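Local structure of membrane-anchored mycosin mycp1 (Mycobacterium thermoresistibile, 4HVL) at residues 31-36 / 296-301; 69-74 / 95-100. The protein is a subtilisin-like serine endopeptidase, probably held at the cell membrane, and an essential component of the type VII (ESX-1) secretion system. All coordinates share one frame; numbering follows the deposited sequence.

Contact 1 (31-36 / 296-301)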
ATOM      1  N   ALA A  31     -10.973   2.052 -16.817  1.00 19.97           N
ATOM      2  CA  ALA A  31     -11.789   1.095 -16.062  1.00 18.87           C
ATOM      3  C   ALA A  31     -11.110  -0.268 -16.153  1.00 18.34           C
ATOM      4  O   ALA A  31     -10.458  -0.564 -17.147  1.00 18.15           O
ATOM      5  CB  ALA A  31     -13.177   1.023 -16.629  1.00 19.80           C
ATOM      6  N   PRO A  32     -11.222  -1.082 -15.099  1.00 17.46           N
ATOM      7  CA  PRO A  32     -10.641  -2.405 -15.153  1.00 17.32           C
ATOM      8  C   PRO A  32     -11.475  -3.312 -16.031  1.00 17.00           C
ATOM      9  O   PRO A  32     -12.636  -2.987 -16.350  1.00 16.37           O
ATOM     10  CB  PRO A  32     -10.729  -2.872 -13.701  1.00 18.04           C
ATOM     11  CG  PRO A  32     -11.959  -2.220 -13.210  1.00 18.47           C
ATOM     12  CD  PRO A  32     -11.934  -0.851 -13.830  1.00 17.63           C
ATOM     13  N   THR A  33     -10.912  -4.472 -16.355  1.00 16.95           N
ATOM     14  CA  THR A  33     -11.573  -5.406 -17.239  1.00 16.72           C
ATOM     15  C   THR A  33     -11.207  -6.869 -16.884  1.00 17.07           C
ATOM     16  O   THR A  33     -10.781  -7.157 -15.764  1.00 17.12           O
ATOM     17  CB  THR A  33     -11.351  -4.997 -18.734  1.00 16.74           C
ATOM     18  OG1 THR A  33     -12.119  -5.839 -19.583  1.00 16.89           O
ATOM     19  CG2 THR A  33      -9.862  -5.025 -19.177  1.00 17.75           C
ATOM     20  N   VAL A  34     -11.387  -7.768 -17.836  1.00 17.21           N
ATOM     21  CA  VAL A  34     -11.199  -9.195 -17.620  1.00 18.52           C
ATOM     22  C   VAL A  34     -10.512  -9.810 -18.821  1.00 19.86           C
ATOM     23  O   VAL A  34     -10.613  -9.291 -19.939  1.00 21.04           O
ATOM     24  CB  VAL A  34     -12.558  -9.905 -17.393  1.00 18.53           C
ATOM     25  CG1 VAL A  34     -13.255  -9.331 -16.169  1.00 19.30           C
ATOM     26  CG2 VAL A  34     -13.466  -9.758 -18.612  1.00 17.69           C
ATOM     27  N   TYR A  35      -9.778 -10.896 -18.585  1.00 19.21           N
ATOM     28  CA  TYR A  35      -9.261 -11.708 -19.676  1.00 19.29           C
ATOM     29  C   TYR A  35     -10.418 -12.487 -20.291  1.00 20.49           C
ATOM     30  O   TYR A  35     -11.303 -12.985 -19.566  1.00 19.68           O
ATOM     31  CB  TYR A  35      -8.166 -12.666 -19.193  1.00 19.30           C
ATOM     32  CG  TYR A  35      -6.818 -12.006 -19.064  1.00 20.00           C
ATOM     33  CD1 TYR A  35      -6.040 -11.749 -20.190  1.00 20.27           C
ATOM     34  CD2 TYR A  35      -6.325 -11.612 -17.820  1.00 20.50           C
ATOM     35  CE1 TYR A  35      -4.799 -11.147 -20.081  1.00 21.24           C
ATOM     36  CE2 TYR A  35      -5.082 -10.992 -17.707  1.00 21.11           C
ATOM     37  CZ  TYR A  35      -4.333 -10.763 -18.843  1.00 21.20           C
ATOM     38  OH  TYR A  35      -3.118 -10.136 -18.752  1.00 23.16           O
ATOM     39  N   PRO A  36     -10.426 -12.601 -21.632  1.00 21.64           N
ATOM     40  CA  PRO A  36     -11.447 -13.401 -22.279  1.00 22.87           C
ATOM     41  C   PRO A  36     -11.550 -14.772 -21.644  1.00 23.76           C
ATOM     42  O   PRO A  36     -10.536 -15.349 -21.314  1.00 23.99           O
ATOM     43  CB  PRO A  36     -10.934 -13.499 -23.717  1.00 23.39           C
ATOM     44  CG  PRO A  36     -10.249 -12.187 -23.927  1.00 22.41           C
ATOM     45  CD  PRO A  36      -9.535 -11.963 -22.619  1.00 21.65           C
ATOM     46  N   VAL A 296     -12.807  -8.546 -11.572  1.00 16.56           N
ATOM     47  CA  VAL A 296     -11.898  -8.163 -12.628  1.00 16.48           C
ATOM     48  C   VAL A 296     -10.528  -8.813 -12.430  1.00 16.02           C
ATOM     49  O   VAL A 296     -10.126  -9.108 -11.297  1.00 15.63           O
ATOM     50  CB  VAL A 296     -11.700  -6.632 -12.693  1.00 16.56           C
ATOM     51  CG1 VAL A 296     -12.949  -5.952 -13.232  1.00 16.85           C
ATOM     52  CG2 VAL A 296     -11.275  -6.056 -11.330  1.00 16.02           C
ATOM     53  N   ASN A 297      -9.793  -8.975 -13.531  1.00 16.29           N
ATOM     54  CA  ASN A 297      -8.444  -9.547 -13.492  1.00 16.30           C
ATOM     55  C   ASN A 297      -7.505  -9.079 -14.612  1.00 17.05           C
ATOM     56  O   ASN A 297      -6.478  -9.705 -14.851  1.00 17.13           O
ATOM     57  CB  ASN A 297      -8.532 -11.085 -13.465  1.00 16.60           C
ATOM     58  CG  ASN A 297      -9.032 -11.667 -14.766  1.00 17.46           C
ATOM     59  OD1 ASN A 297      -9.397 -10.936 -15.694  1.00 17.82           O
ATOM     60  ND2 ASN A 297      -9.054 -12.997 -14.850  1.00 17.83           N
ATOM     61  N   ALA A 298      -7.857  -7.969 -15.275  1.00 17.42           N
ATOM     62  CA  ALA A 298      -7.064  -7.412 -16.351  1.00 18.24           C
ATOM     63  C   ALA A 298      -7.220  -5.899 -16.373  1.00 18.88           C
ATOM     64  O   ALA A 298      -8.245  -5.358 -15.942  1.00 17.77           O
ATOM     65  CB  ALA A 298      -7.511  -7.981 -17.688  1.00 19.44           C
ATOM     66  N   LEU A 299      -6.199  -5.243 -16.908  1.00 20.07           N
ATOM     67  CA  LEU A 299      -6.193  -3.815 -17.138  1.00 21.26           C
ATOM     68  C   LEU A 299      -5.778  -3.537 -18.569  1.00 22.80           C
ATOM     69  O   LEU A 299      -5.108  -4.368 -19.207  1.00 22.83           O
ATOM     70  CB  LEU A 299      -5.190  -3.161 -16.186  1.00 21.44           C
ATOM     71  CG  LEU A 299      -5.572  -3.369 -14.729  1.00 20.53           C
ATOM     72  CD1 LEU A 299      -4.435  -2.968 -13.827  1.00 20.56           C
ATOM     73  CD2 LEU A 299      -6.858  -2.607 -14.402  1.00 20.17           C
ATOM     74  N   GLN A 300      -6.161  -2.364 -19.081  1.00 23.85           N
ATOM     75  CA  GLN A 300      -5.770  -1.993 -20.429  1.00 25.92           C
ATOM     76  C   GLN A 300      -4.307  -1.557 -20.368  1.00 28.04           C
ATOM     77  O   GLN A 300      -3.961  -0.680 -19.599  1.00 27.96           O
ATOM     78  CB  GLN A 300      -6.651  -0.861 -20.985  1.00 26.33           C
ATOM     79  CG  GLN A 300      -8.154  -1.141 -21.000  1.00 25.37           C
ATOM     80  CD  GLN A 300      -8.542  -2.275 -21.929  1.00 25.25           C
ATOM     81  OE1 GLN A 300      -7.736  -2.743 -22.728  1.00 25.93           O
ATOM     82  NE2 GLN A 300      -9.790  -2.712 -21.835  1.00 24.37           N
ATOM     83  N   GLY A 301      -3.452  -2.190 -21.162  1.00 30.92           N
ATOM     84  CA  GLY A 301      -2.046  -1.794 -21.267  1.00 33.77           C
ATOM     85  C   GLY A 301      -1.821  -1.073 -22.581  1.00 38.05           C
ATOM     86  O   GLY A 301      -2.771  -0.615 -23.212  1.00 37.98           O
TER
HETATM   87  O   HOH W   1      -7.759  -0.597 -17.290  1.00 17.71           O
HETATM   88  O   HOH W   2     -11.194  -1.239 -19.740  1.00 20.94           O

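Contact 2 (69-74 / 95-100)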
ATOM      1  N   ILE A  69      -4.970   4.927   1.028  1.00 15.51           N
ATOM      2  CA  ILE A  69      -4.352   6.048   0.320  1.00 15.23           C
ATOM      3  C   ILE A  69      -3.874   5.466  -1.005  1.00 14.90           C
ATOM      4  O   ILE A  69      -2.964   4.643  -1.051  1.00 14.45           O
ATOM      5  CB  ILE A  69      -3.194   6.662   1.137  1.00 15.65           C
ATOM      6  CG1 ILE A  69      -3.685   7.012   2.550  1.00 15.96           C
ATOM      7  CG2 ILE A  69      -2.609   7.860   0.410  1.00 15.75           C
ATOM      8  CD1 ILE A  69      -2.698   7.790   3.381  1.00 16.19           C
ATOM      9  N   ASP A  70      -4.518   5.879  -2.084  1.00 15.23           N
ATOM     10  CA  ASP A  70      -4.381   5.226  -3.385  1.00 15.35           C
ATOM     11  C   ASP A  70      -4.939   6.211  -4.454  1.00 15.35           C
ATOM     12  O   ASP A  70      -4.732   7.424  -4.319  1.00 15.38           O
ATOM     13  CB  ASP A  70      -5.138   3.890  -3.327  1.00 15.77           C
ATOM     14  CG  ASP A  70      -4.679   2.883  -4.373  1.00 16.53           C
ATOM     15  OD1 ASP A  70      -4.784   3.228  -5.582  1.00 16.55           O
ATOM     16  OD2 ASP A  70      -4.262   1.742  -3.985  1.00 16.90           O
ATOM     17  N   THR A  71      -5.638   5.727  -5.487  1.00 14.99           N
ATOM     18  CA  THR A  71      -6.074   6.585  -6.588  1.00 14.72           C
ATOM     19  C   THR A  71      -7.589   6.910  -6.498  1.00 14.81           C
ATOM     20  O   THR A  71      -8.211   7.255  -7.504  1.00 14.89           O
ATOM     21  CB  THR A  71      -5.807   5.916  -7.957  1.00 14.74           C
ATOM     22  OG1 THR A  71      -6.641   4.752  -8.070  1.00 14.67           O
ATOM     23  CG2 THR A  71      -4.340   5.521  -8.104  1.00 14.76           C
ATOM     24  N   GLY A  72      -8.182   6.802  -5.305  1.00 14.53           N
ATOM     25  CA  GLY A  72      -9.634   6.941  -5.203  1.00 14.70           C
ATOM     26  C   GLY A  72     -10.356   5.619  -5.446  1.00 14.75           C
ATOM     27  O   GLY A  72      -9.757   4.607  -5.885  1.00 14.29           O
ATOM     28  N   VAL A  73     -11.651   5.634  -5.154  1.00 14.87           N
ATOM     29  CA  VAL A  73     -12.505   4.453  -5.250  1.00 15.23           C
ATOM     30  C   VAL A  73     -13.858   4.842  -5.830  1.00 15.87           C
ATOM     31  O   VAL A  73     -14.465   5.841  -5.401  1.00 15.42           O
ATOM     32  CB  VAL A  73     -12.747   3.821  -3.869  1.00 15.27           C
ATOM     33  CG1 VAL A  73     -13.742   2.667  -3.969  1.00 15.71           C
ATOM     34  CG2 VAL A  73     -11.443   3.314  -3.269  1.00 15.10           C
ATOM     35  N   ASN A  74     -14.311   4.080  -6.826  1.00 15.92           N
ATOM     36  CA  ASN A  74     -15.672   4.195  -7.295  1.00 16.56           C
ATOM     37  C   ASN A  74     -16.470   3.164  -6.523  1.00 16.84           C
ATOM     38  O   ASN A  74     -16.296   1.969  -6.705  1.00 16.16           O
ATOM     39  CB  ASN A  74     -15.769   3.994  -8.794  1.00 17.08           C
ATOM     40  CG  ASN A  74     -15.135   5.110  -9.570  1.00 17.65           C
ATOM     41  OD1 ASN A  74     -15.176   6.283  -9.170  1.00 18.07           O
ATOM     42  ND2 ASN A  74     -14.548   4.764 -10.697  1.00 17.76           N
ATOM     43  N   MET A  95     -13.786   9.728  -3.709  1.00 18.70           N
ATOM     44  CA  MET A  95     -14.764   8.772  -4.226  1.00 19.39           C
ATOM     45  C   MET A  95     -14.853   8.761  -5.746  1.00 19.22           C
ATOM     46  O   MET A  95     -15.888   8.389  -6.301  1.00 19.40           O
ATOM     47  CB  MET A  95     -16.150   9.059  -3.635  1.00 20.30           C
ATOM     48  CG  MET A  95     -16.261   8.840  -2.134  1.00 21.12           C
ATOM     49  SD  MET A  95     -15.741   7.208  -1.575  1.00 21.48           S
ATOM     50  CE  MET A  95     -16.839   6.127  -2.491  1.00 22.76           C
ATOM     51  N   SER A  96     -13.752   9.110  -6.396  1.00 18.86           N
ATOM     52  CA  SER A  96     -13.614   9.005  -7.838  1.00 19.44           C
ATOM     53  C   SER A  96     -12.278   8.346  -8.171  1.00 18.84           C
ATOM     54  O   SER A  96     -11.207   8.897  -7.873  1.00 20.23           O
ATOM     55  CB  SER A  96     -13.665  10.402  -8.466  1.00 20.21           C
ATOM     56  OG  SER A  96     -13.634  10.298  -9.882  1.00 20.61           O
ATOM     57  N   ASP A  97     -12.339   7.161  -8.768  1.00 18.27           N
ATOM     58  CA  ASP A  97     -11.158   6.434  -9.209  1.00 17.29           C
ATOM     59  C   ASP A  97     -11.081   6.615 -10.722  1.00 17.84           C
ATOM     60  O   ASP A  97     -11.949   6.142 -11.424  1.00 17.10           O
ATOM     61  CB  ASP A  97     -11.270   4.942  -8.874  1.00 16.14           C
ATOM     62  CG  ASP A  97     -10.034   4.175  -9.229  1.00 15.58           C
ATOM     63  OD1 ASP A  97      -9.020   4.827  -9.641  1.00 14.72           O
ATOM     64  OD2 ASP A  97     -10.055   2.931  -9.029  1.00 14.73           O
ATOM     65  N   CYS A  98     -10.032   7.286 -11.191  1.00 18.60           N
ATOM     66  CA  CYS A  98      -9.819   7.505 -12.613  1.00 20.94           C
ATOM     67  C   CYS A  98      -8.757   6.529 -13.165  1.00 19.65           C
ATOM     68  O   CYS A  98      -8.490   6.527 -14.353  1.00 19.73           O
ATOM     69  CB  CYS A  98      -9.400   8.974 -12.838  1.00 23.86           C
ATOM     70  SG  CYS A  98      -9.688   9.666 -14.478  1.00 29.78           S
ATOM     71  N   ASP A  99      -8.210   5.659 -12.315  1.00 17.98           N
ATOM     72  CA  ASP A  99      -7.038   4.856 -12.670  1.00 17.62           C
ATOM     73  C   ASP A  99      -7.283   3.353 -12.619  1.00 16.81           C
ATOM     74  O   ASP A  99      -6.360   2.590 -12.775  1.00 16.54           O
ATOM     75  CB  ASP A  99      -5.884   5.181 -11.712  1.00 17.57           C
ATOM     76  CG  ASP A  99      -5.394   6.607 -11.851  1.00 18.47           C
ATOM     77  OD1 ASP A  99      -6.184   7.551 -11.666  1.00 19.16           O
ATOM     78  OD2 ASP A  99      -4.218   6.776 -12.174  1.00 19.06           O
ATOM     79  N   ALA A 100      -8.497   2.921 -12.310  1.00 16.65           N
ATOM     80  CA  ALA A 100      -8.765   1.499 -12.167  1.00 16.44           C
ATOM     81  C   ALA A 100      -7.731   0.865 -11.260  1.00 16.34           C
ATOM     82  O   ALA A 100      -7.134  -0.141 -11.607  1.00 16.68           O
ATOM     83  CB  ALA A 100      -8.773   0.823 -13.536  1.00 17.15           C
TER
HETATM   84  O   HOH W   3      -7.906   8.430  -9.841  1.00 14.84           O
HETATM   85  O   HOH W   4     -15.291   8.364 -10.994  1.00 39.12           O

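Contact 1 (31-36 / 296-301)
Thr-33 O is gripped by two backbone amides at once. Asn-297 N reaches it at 3.0 Å, lying in the carbonyl plane, while Ala-298 N comes at 3.1 Å from above that plane. In return Thr-33 N donates to Ala-298 O over 2.8 Å. Two residues facing one make this a classic beta bulge, built on a single antiparallel hydrogen-bonded bridge that ties the loop before helix 45-50 to strand 295-300, the middle strand of a small antiparallel sheet. The bulge residue Asn-297 carries its CG between backbone N and carbonyl carbon (chi1 69°), which turns OD1 onto Tyr-35 N at 2.9 Å, in plane and on a lone pair; its ND2 binds Ser-38 OG. The Tyr-35 ring then lies across Ala-298, whose CB sits over one face as a CH-pi contact, 4.1 Å from the centroid and displaced toward the rim. On the other flank the Pro-32 ring rests its CB against Val-296 CG1 (3.8 Å) and Leu-299 CD2; both Pro-32 and Val-296 also touch Leu-104 of helix 102-110. At the Ala-31 end two waters donate to Ala-31 O; one accepts from Gln-300 N, the other from Gln-300 NE2.

Contact 2 (69-74 / 95-100)
Thr-71 and Asp-97 meet through a hydroxyl and a carboxylate in the buried part of this contact. Thr-71 OG1 donates to Asp-97 OD1 at 2.9 Å, from above the carboxylate plane, and Asp-99 N reaches the same oxygen from the opposite face, closing an Asx turn. The other oxygen, Asp-97 OD2, is hydrogen-bonded to His-101 N and Thr-103 OG1 at the start of helix 102-110, so the whole carboxylate is pinned; Thr-71 OG1 in turn has Gly-102 N as a partner. With its CG anti to the backbone N (chi1 -176°), the extended Asp-97 side chain lies against Gly-72, its CB 3.4 Å from Gly-72 O. Backbone packs directly on backbone here: Asp-97 CA points its hydrogen almost straight at Thr-71 O, and Gly-72 CA lies 3.7 Å from Ser-96 O. A water knits the same region together, donating to Thr-71 O and Asp-99 OD1 and accepting from Cys-98 N; Ser-135 and Ala-136 also bind the Asp-99 carboxylate.

The outer side, where Asn-74 and Ser-96 are partly exposed, is looser. The Asn-74 amide pairs with the backbone of Asp-97: OD1 accepts from Asp-97 N at 3.0 Å along a nearly straight N-H (169°), although the donor stands above the amide plane, and ND2 gives a weak bond to Asp-97 O. Outward from there, a second water donates to Asn-74 OD1 and joins it to Ser-96 OG.

Asp-70, at the end of strand 65-70, bonds His-101 ND1 through OD1, which Thr-71 N also approaches, its N-H well off line. This is the Asp-His pair of the predicted subtilisin-type catalytic triad, with Ser-312 as its third member.

Contacts 1 and 2 lie with centres about 16 Å apart and touch at Ala-100, the residue just before His-101: Ala-100 CB packs on Pro-32 N at 3.5 Å, and Leu-299 CD2 comes to 3.7 Å from Ala-100 O. The disulfide of Cys-98 with Cys-29 adds a covalent tie between the loop of contact 2 and the chain leading into 31-36. Both contacts come close to His-101, predicted to be the charge-relay histidine. Contact 2 supplies Asp-70 and Thr-71, the latter about 3 Å from His-101, side chain to side chain; in contact 1 Leu-299 is about 6 Å from His-101, again between side chains, and about 8 Å from its side chain to a bound zinc ion.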